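Local structure of aminopentol aminotransferase (Sphingopyxis macrogoltabida, 6HBS) at residues Glu73-Thr87 and Phe290-Ile304. The protein catalyses the pyridoxal-phosphate-dependent deamination of aminopentol (hydrolysed fumonisin B1) to its 2-keto form, with pyruvate as the preferred amino acceptor. Residues are numbered along the deposited sequence; the frame is centred on the assembly and turned at random.
Sequences EIEAAADAQRLLGDT and FSAVPMAAAIETLRI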
loop_
_atom_site.group_PDB
_atom_site.type_symbol
_atom_site.label_atom_id
_atom_site.label_comp_id
_atom_site.label_asym_id
_atom_site.label_seq_id
_atom_site.Cartn_x
_atom_site.Cartn_y
_atom_site.Cartn_z
ATOM N N GLU A 73 -1.228 -16.799 -18.488
ATOM C CA GLU A 73 -0.002 -16.169 -18.895
ATOM C C GLU A 73 0.562 -15.241 -17.788
ATOM O O GLU A 73 1.771 -15.190 -17.536
ATOM C CB GLU A 73 -0.209 -15.410 -20.190
ATOM C CG GLU A 73 -0.705 -16.275 -21.352
ATOM C CD GLU A 73 -1.250 -15.384 -22.458
ATOM O OE1 GLU A 73 -0.500 -15.095 -23.386
ATOM O OE2 GLU A 73 -2.397 -14.911 -22.339
ATOM N N ILE A 74 -0.300 -14.506 -17.105
ATOM C CA ILE A 74 0.175 -13.623 -16.052
ATOM C C ILE A 74 0.640 -14.473 -14.854
ATOM O O ILE A 74 1.693 -14.141 -14.261
ATOM C CB ILE A 74 -0.907 -12.585 -15.702
ATOM C CG1 ILE A 74 -1.149 -11.676 -16.916
ATOM C CG2 ILE A 74 -0.538 -11.795 -14.437
ATOM C CD1 ILE A 74 -2.538 -11.132 -16.999
ATOM N N GLU A 75 -0.084 -15.563 -14.536
ATOM C CA GLU A 75 0.288 -16.409 -13.439
ATOM C C GLU A 75 1.617 -17.099 -13.757
ATOM O O GLU A 75 2.417 -17.247 -12.813
ATOM C CB GLU A 75 -0.776 -17.454 -13.101
ATOM C CG GLU A 75 -2.056 -16.847 -12.569
ATOM C CD GLU A 75 -1.874 -15.825 -11.445
ATOM O OE1 GLU A 75 -0.957 -16.017 -10.633
ATOM O OE2 GLU A 75 -2.634 -14.832 -11.409
ATOM N N ALA A 76 1.858 -17.431 -15.045
ATOM C CA ALA A 76 3.172 -17.972 -15.512
ATOM C C ALA A 76 4.313 -16.954 -15.319
ATOM O O ALA A 76 5.398 -17.322 -14.870
ATOM C CB ALA A 76 3.098 -18.436 -16.950
ATOM N N ALA A 77 4.069 -15.681 -15.653
ATOM C CA ALA A 77 5.084 -14.652 -15.508
ATOM C C ALA A 77 5.390 -14.436 -14.027
ATOM O O ALA A 77 6.568 -14.264 -13.675
ATOM C CB ALA A 77 4.670 -13.362 -16.177
ATOM N N ALA A 78 4.356 -14.437 -13.185
ATOM C CA ALA A 78 4.533 -14.263 -11.740
ATOM C C ALA A 78 5.328 -15.438 -11.146
ATOM O O ALA A 78 6.208 -15.247 -10.303
ATOM C CB ALA A 78 3.206 -14.138 -11.046
ATOM N N ASP A 79 4.991 -16.659 -11.583
ATOM C CA ASP A 79 5.699 -17.878 -11.158
ATOM C C ASP A 79 7.195 -17.770 -11.464
ATOM O O ASP A 79 8.010 -18.088 -10.615
ATOM C CB ASP A 79 5.188 -19.116 -11.894
ATOM C CG ASP A 79 3.795 -19.597 -11.577
ATOM O OD1 ASP A 79 3.260 -19.258 -10.497
ATOM O OD2 ASP A 79 3.292 -20.401 -12.395
ATOM N N ALA A 80 7.539 -17.373 -12.689
ATOM C CA ALA A 80 8.935 -17.278 -13.099
ATOM C C ALA A 80 9.705 -16.285 -12.206
ATOM O O ALA A 80 10.867 -16.523 -11.854
ATOM C CB ALA A 80 9.040 -16.904 -14.557
ATOM N N GLN A 81 9.083 -15.148 -11.877
ATOM C CA GLN A 81 9.747 -14.172 -11.020
ATOM C C GLN A 81 9.800 -14.679 -9.571
ATOM O O GLN A 81 10.774 -14.456 -8.890
ATOM C CB GLN A 81 9.068 -12.798 -11.109
ATOM C CG GLN A 81 9.781 -11.719 -10.304
ATOM C CD GLN A 81 11.193 -11.523 -10.820
ATOM O OE1 GLN A 81 11.431 -11.538 -12.023
ATOM N NE2 GLN A 81 12.131 -11.351 -9.902
ATOM N N ARG A 82 8.778 -15.384 -9.108
ATOM C CA ARG A 82 8.782 -15.892 -7.749
ATOM C C ARG A 82 9.978 -16.843 -7.500
ATOM O O ARG A 82 10.508 -16.892 -6.370
ATOM C CB ARG A 82 7.441 -16.555 -7.445
ATOM C CG ARG A 82 7.134 -16.694 -5.960
ATOM C CD ARG A 82 5.714 -17.208 -5.741
ATOM N NE ARG A 82 4.718 -16.383 -6.415
ATOM C CZ ARG A 82 3.970 -16.758 -7.451
ATOM N NH1 ARG A 82 4.178 -17.932 -8.012
ATOM N NH2 ARG A 82 3.020 -15.958 -7.917
ATOM N N LEU A 83 10.419 -17.558 -8.539
ATOM C CA LEU A 83 11.585 -18.449 -8.418
ATOM C C LEU A 83 12.870 -17.633 -8.228
ATOM O O LEU A 83 13.882 -18.200 -7.782
ATOM C CB LEU A 83 11.731 -19.331 -9.664
ATOM C CG LEU A 83 10.663 -20.399 -9.851
ATOM C CD1 LEU A 83 10.905 -21.179 -11.123
ATOM C CD2 LEU A 83 10.601 -21.324 -8.654
ATOM N N LEU A 84 12.878 -16.376 -8.687
ATOM C CA LEU A 84 14.033 -15.531 -8.625
ATOM C C LEU A 84 14.045 -14.781 -7.289
ATOM O O LEU A 84 14.916 -15.046 -6.467
ATOM C CB LEU A 84 14.079 -14.582 -9.819
ATOM C CG LEU A 84 14.184 -15.292 -11.161
ATOM C CD1 LEU A 84 14.010 -14.307 -12.315
ATOM C CD2 LEU A 84 15.519 -16.020 -11.263
ATOM N N GLY A 85 13.055 -13.897 -7.080
ATOM C CA GLY A 85 12.954 -13.100 -5.872
ATOM C C GLY A 85 11.815 -12.097 -5.970
ATOM O O GLY A 85 11.370 -11.761 -7.060
ATOM N N ASP A 86 11.313 -11.689 -4.809
ATOM C CA ASP A 86 10.174 -10.798 -4.711
ATOM C C ASP A 86 10.599 -9.550 -3.929
ATOM O O ASP A 86 10.976 -8.573 -4.526
ATOM C CB ASP A 86 8.955 -11.524 -4.135
ATOM C CG ASP A 86 7.696 -10.668 -4.176
ATOM O OD1 ASP A 86 7.725 -9.680 -4.930
ATOM O OD2 ASP A 86 6.697 -11.011 -3.467
ATOM N N THR A 87 10.525 -9.594 -2.605
ATOM C CA THR A 87 10.831 -8.438 -1.781
ATOM C C THR A 87 12.261 -8.611 -1.280
ATOM O O THR A 87 12.507 -9.445 -0.414
ATOM C CB THR A 87 9.854 -8.317 -0.616
ATOM O OG1 THR A 87 8.520 -8.246 -1.130
ATOM C CG2 THR A 87 10.175 -7.121 0.249
ATOM N N PHE A 290 9.130 -1.978 -3.872
ATOM C CA PHE A 290 10.200 -2.406 -4.758
ATOM C C PHE A 290 10.110 -3.914 -5.034
ATOM O O PHE A 290 11.031 -4.482 -5.629
ATOM C CB PHE A 290 11.558 -1.975 -4.184
ATOM C CG PHE A 290 11.579 -0.493 -3.890
ATOM C CD1 PHE A 290 11.625 0.414 -4.926
ATOM C CD2 PHE A 290 11.380 -0.018 -2.613
ATOM C CE1 PHE A 290 11.547 1.778 -4.681
ATOM C CE2 PHE A 290 11.324 1.344 -2.365
ATOM C CZ PHE A 290 11.416 2.240 -3.399
ATOM N N SER A 291 8.993 -4.541 -4.648
ATOM C CA SER A 291 8.820 -5.981 -4.796
ATOM C C SER A 291 8.654 -6.365 -6.281
ATOM O O SER A 291 7.862 -5.764 -7.015
ATOM C CB SER A 291 7.659 -6.463 -3.977
ATOM O OG SER A 291 7.845 -6.131 -2.617
ATOM N N ALA A 292 9.393 -7.415 -6.696
ATOM C CA ALA A 292 9.527 -7.813 -8.076
ATOM C C ALA A 292 8.320 -8.602 -8.606
ATOM O O ALA A 292 8.020 -8.477 -9.784
ATOM C CB ALA A 292 10.786 -8.635 -8.242
ATOM N N VAL A 293 7.665 -9.443 -7.807
ATOM C CA VAL A 293 6.633 -10.335 -8.367
ATOM C C VAL A 293 5.475 -9.501 -8.945
ATOM O O VAL A 293 5.029 -9.752 -10.059
ATOM C CB VAL A 293 6.180 -11.420 -7.379
ATOM C CG1 VAL A 293 4.932 -12.194 -7.847
ATOM C CG2 VAL A 293 7.318 -12.422 -7.130
ATOM N N PRO A 294 4.938 -8.488 -8.241
ATOM C CA PRO A 294 3.904 -7.632 -8.824
ATOM C C PRO A 294 4.408 -6.919 -10.081
ATOM O O PRO A 294 3.630 -6.715 -10.994
ATOM C CB PRO A 294 3.522 -6.684 -7.684
ATOM C CG PRO A 294 3.869 -7.484 -6.450
ATOM C CD PRO A 294 5.153 -8.200 -6.816
ATOM N N MET A 295 5.711 -6.596 -10.143
ATOM C CA MET A 295 6.261 -5.961 -11.300
ATOM C C MET A 295 6.300 -6.922 -12.501
ATOM O O MET A 295 6.059 -6.490 -13.664
ATOM C CB MET A 295 7.650 -5.403 -11.020
ATOM C CG MET A 295 7.617 -4.245 -10.034
ATOM S SD MET A 295 9.230 -3.497 -9.924
ATOM C CE MET A 295 8.957 -2.498 -8.469
ATOM N N ALA A 296 6.619 -8.190 -12.251
ATOM C CA ALA A 296 6.623 -9.218 -13.306
ATOM C C ALA A 296 5.205 -9.412 -13.864
ATOM O O ALA A 296 4.995 -9.530 -15.102
ATOM C CB ALA A 296 7.202 -10.519 -12.760
ATOM N N ALA A 297 4.229 -9.487 -12.961
ATOM C CA ALA A 297 2.822 -9.547 -13.385
ATOM C C ALA A 297 2.427 -8.317 -14.225
ATOM O O ALA A 297 1.705 -8.446 -15.223
ATOM C CB ALA A 297 1.934 -9.703 -12.197
ATOM N N ALA A 298 2.920 -7.131 -13.854
ATOM C CA ALA A 298 2.551 -5.915 -14.545
ATOM C C ALA A 298 3.170 -5.934 -15.944
ATOM O O ALA A 298 2.528 -5.526 -16.910
ATOM C CB ALA A 298 2.995 -4.696 -13.751
ATOM N N ILE A 299 4.430 -6.389 -16.055
ATOM C CA ILE A 299 5.076 -6.438 -17.362
ATOM C C ILE A 299 4.232 -7.314 -18.297
ATOM O O ILE A 299 4.059 -6.985 -19.460
ATOM C CB ILE A 299 6.540 -6.907 -17.249
ATOM C CG1 ILE A 299 7.406 -5.805 -16.634
ATOM C CG2 ILE A 299 7.101 -7.366 -18.575
ATOM C CD1 ILE A 299 8.810 -6.279 -16.265
ATOM N N GLU A 300 3.766 -8.457 -17.816
ATOM C CA GLU A 300 3.047 -9.373 -18.687
ATOM C C GLU A 300 1.630 -8.850 -19.004
ATOM O O GLU A 300 1.155 -8.987 -20.111
ATOM C CB GLU A 300 3.008 -10.741 -18.037
ATOM C CG GLU A 300 2.322 -11.809 -18.863
ATOM C CD GLU A 300 2.995 -12.158 -20.177
ATOM O OE1 GLU A 300 4.044 -11.632 -20.459
ATOM O OE2 GLU A 300 2.418 -12.939 -20.920
ATOM N N THR A 301 0.940 -8.299 -18.001
ATOM C CA THR A 301 -0.344 -7.621 -18.198
ATOM C C THR A 301 -0.200 -6.491 -19.227
ATOM O O THR A 301 -0.982 -6.429 -20.173
ATOM C CB THR A 301 -0.887 -7.095 -16.869
ATOM O OG1 THR A 301 -1.008 -8.172 -15.941
ATOM C CG2 THR A 301 -2.215 -6.405 -17.052
ATOM N N LEU A 302 0.807 -5.617 -19.077
ATOM C CA LEU A 302 1.000 -4.547 -20.035
ATOM C C LEU A 302 1.279 -5.114 -21.446
ATOM O O LEU A 302 0.833 -4.508 -22.429
ATOM C CB LEU A 302 2.130 -3.612 -19.616
ATOM C CG LEU A 302 1.911 -2.769 -18.356
ATOM C CD1 LEU A 302 3.173 -1.986 -18.018
ATOM C CD2 LEU A 302 0.703 -1.841 -18.482
ATOM N N ARG A 303 2.004 -6.242 -21.559
ATOM C CA ARG A 303 2.273 -6.842 -22.881
ATOM C C ARG A 303 0.940 -7.269 -23.528
ATOM O O ARG A 303 0.681 -7.032 -24.704
ATOM C CB ARG A 303 3.267 -8.017 -22.791
ATOM C CG ARG A 303 3.611 -8.653 -24.142
ATOM C CD ARG A 303 4.133 -10.080 -24.095
ATOM N NE ARG A 303 3.232 -11.062 -23.479
ATOM C CZ ARG A 303 2.173 -11.595 -24.062
ATOM N NH1 ARG A 303 1.821 -11.218 -25.278
ATOM N NH2 ARG A 303 1.451 -12.494 -23.424
ATOM N N ILE A 304 0.100 -7.941 -22.757
ATOM C CA ILE A 304 -1.176 -8.376 -23.225
ATOM C C ILE A 304 -2.037 -7.175 -23.655
ATOM O O ILE A 304 -2.745 -7.259 -24.669
ATOM C CB ILE A 304 -1.848 -9.256 -22.177
ATOM C CG1 ILE A 304 -1.075 -10.571 -22.018
ATOM C CG2 ILE A 304 -3.310 -9.494 -22.506
ATOM C CD1 ILE A 304 -1.561 -11.429 -20.928
#
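Ile74 is a knob in the hole made by Ala297, Glu300, Thr301 and Ile304, where helices 73-82 and 292-304 of this class-III aminotransferase pack roughly antiparallel, their axes 8.0 Å apart at 146°. Its CG2 meets Ala297 CB, while CD1 reaches Thr301 OG1 at 3.5 Å, a hydroxyl already hydrogen-bonded to Ala297 O. Small residues let the backbones close in at Ala78 and Ala297, their CA atoms 5.3 Å apart. Ala77 CB rests on Glu300 CB, and Ala296 CB lies 3.4 Å from Gln81 CB.

Charges gather at one end. Arg303 grips Glu300 side-on, NE to OE1 and NH2 to OE2, both oxygens met from above the carboxylate plane; NH2 also reaches Glu73 OE1 at 3.3 Å, a salt bridge whose hydrogen bond is weak and bent, while Glu73 OE2 bonds Gln71. With an alanine at Glu300, Arg303 is likely to lose this two-nitrogen grip, keeping Glu307 and the weak Glu73 bond, and a gap would probably open where CG lies against Ile74 and Glu73 O.

At the other end, Asp86 takes the first two N-H groups of helix 292-304. OD1, swung there by a chi1 of -173° that sets CG opposite the backbone N, accepts from Val293 N at 2.9 Å, and Asp86 O from Ala292 N. Val293 CG2 presses on Asp86 CG at 3.5 Å. Gln81 NE2 bonds Gly85 O, holding the turn beside Ala292 CB. Past Asp86, Thr87 OG1, also bonded to Gly263 O of the second subunit, lies 2.7 Å from Ser291 OG, which has Phe288 O within reach as well.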